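Side-chain contact in aminotransferase (Psychrobacter arcticus 273-4, PDB 3IF2), which probably transfers amino groups between amino acids and keto acids, perhaps valine and pyruvate, using pyridoxal 5'-phosphate as cofactor: residues 213-216 against 221-224. Numbering follows the deposited sequence.
Sequences SRPT and NVLT
Thr216 N donates to Asn221 O at 2.9 Å, tying together the two arms of the loop that leads from strand 207-213 to helix 225-237, a beta-alpha connection in the large domain of a fold-type I aminotransferase. Pro215 and Val222 are nearest across the turn, their CA atoms 4.7 Å apart, and Pro215 CA also lends a C-H to Asn221 O. The peptide between Arg214 and Pro215 is cis. Ser213, at the end of the strand, touches the bound pyridoxal phosphate, and its OG bonds Glu154. The loop between the two segments carries Asn217, a pyridoxal phosphate-binding residue, so the Thr216 N to Asn221 O bond closes the base of the turn that presents it.

The Arg214 side chain runs alongside residues 222-223. With CG anti to the backbone N (chi1 -162°) and the chain extended as far as NE, its guanidinium arrives side-on at one carbonyl: NE and NH2 both donate to Leu223 O, at 2.8 and 2.9 Å, with the oxygen near the guanidinium plane. Neither bond is straight, as expected when two donors share one acceptor. Outside the pair, NH2 forms a salt bridge with Asp225 and NH1 bonds His261 O, which should fix the rotation of the group. Val222 CG1 lies obliquely near NE, while its other branch, CG2, packs against Pro215 CB at 3.8 Å.

Two waters bridge the segments. One donates to Ser213 O and Asn221 O and accepts from Leu223 N, joining three backbone groups. A second donates to Thr216 OG1 and accepts from Asn221 ND2, whereas Asn221 OD1 turns to Lys188. Thr216 OG1 itself donates to Ser213 O at 2.6 Å, approaching from above the carbonyl plane, 43° out of it.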
loop_
_atom_site.group_PDB
_atom_site.type_symbol
_atom_site.label_atom_id
_atom_site.label_comp_id
_atom_site.label_asym_id
_atom_site.label_seq_id
_atom_site.Cartn_x
_atom_site.Cartn_y
_atom_site.Cartn_z
ATOM N N SER A 213 18.068 8.214 8.366
ATOM C CA SER A 213 18.206 8.298 6.922
ATOM C C SER A 213 19.645 8.666 6.582
ATOM O O SER A 213 20.236 9.511 7.261
ATOM C CB SER A 213 17.209 9.292 6.324
ATOM O OG SER A 213 17.214 10.536 6.986
ATOM N N ARG A 214 20.189 8.015 5.542
ATOM C CA ARG A 214 21.578 8.183 5.120
ATOM C C ARG A 214 21.725 8.047 3.587
ATOM O O ARG A 214 21.665 6.924 3.058
ATOM C CB ARG A 214 22.450 7.139 5.843
ATOM C CG ARG A 214 23.936 7.448 5.838
ATOM C CD ARG A 214 24.744 6.244 6.226
ATOM N NE ARG A 214 26.164 6.565 6.396
ATOM C CZ ARG A 214 27.188 5.708 6.290
ATOM N NH1 ARG A 214 27.022 4.420 5.956
ATOM N NH2 ARG A 214 28.429 6.160 6.491
ATOM N N PRO A 215 21.844 9.185 2.854
ATOM C CA PRO A 215 21.790 10.593 3.299
ATOM C C PRO A 215 20.413 10.997 3.825
ATOM O O PRO A 215 19.399 10.352 3.520
ATOM C CB PRO A 215 22.177 11.408 2.065
ATOM C CG PRO A 215 22.208 10.467 0.918
ATOM C CD PRO A 215 22.149 9.063 1.414
ATOM N N THR A 216 20.399 12.087 4.593
ATOM C CA THR A 216 19.220 12.551 5.275
ATOM C C THR A 216 18.410 13.589 4.508
ATOM O O THR A 216 18.969 14.477 3.862
ATOM C CB THR A 216 19.608 13.138 6.641
ATOM O OG1 THR A 216 20.312 12.142 7.385
ATOM C CG2 THR A 216 18.383 13.598 7.440
ATOM N N ASN A 221 22.794 15.598 5.022
ATOM C CA ASN A 221 23.849 15.079 5.880
ATOM C C ASN A 221 24.045 13.584 5.680
ATOM O O ASN A 221 23.061 12.839 5.563
ATOM C CB ASN A 221 23.517 15.304 7.376
ATOM C CG ASN A 221 24.692 14.953 8.297
ATOM O OD1 ASN A 221 25.805 15.438 8.105
ATOM N ND2 ASN A 221 24.450 14.106 9.282
ATOM N N VAL A 222 25.309 13.159 5.672
ATOM C CA VAL A 222 25.667 11.750 5.621
ATOM C C VAL A 222 26.364 11.446 6.934
ATOM O O VAL A 222 27.452 11.973 7.197
ATOM C CB VAL A 222 26.553 11.406 4.408
ATOM C CG1 VAL A 222 27.025 9.937 4.449
ATOM C CG2 VAL A 222 25.781 11.677 3.145
ATOM N N LEU A 223 25.716 10.630 7.768
ATOM C CA LEU A 223 26.299 10.161 9.032
ATOM C C LEU A 223 27.555 9.390 8.645
ATOM O O LEU A 223 27.532 8.594 7.724
ATOM C CB LEU A 223 25.326 9.270 9.821
ATOM C CG LEU A 223 24.059 9.954 10.361
ATOM C CD1 LEU A 223 22.972 8.930 10.715
ATOM C CD2 LEU A 223 24.381 10.843 11.556
ATOM N N THR A 224 28.644 9.662 9.350
ATOM C CA THR A 224 29.972 9.112 9.042
ATOM C C THR A 224 30.069 7.618 9.341
ATOM O O THR A 224 29.354 7.099 10.201
ATOM C CB THR A 224 31.125 9.862 9.824
ATOM O OG1 THR A 224 31.169 9.436 11.188
ATOM C CG2 THR A 224 30.967 11.394 9.764
HETATM O O HOH W 1 22.839 10.669 7.180
HETATM O O HOH W 2 21.523 13.105 9.653
#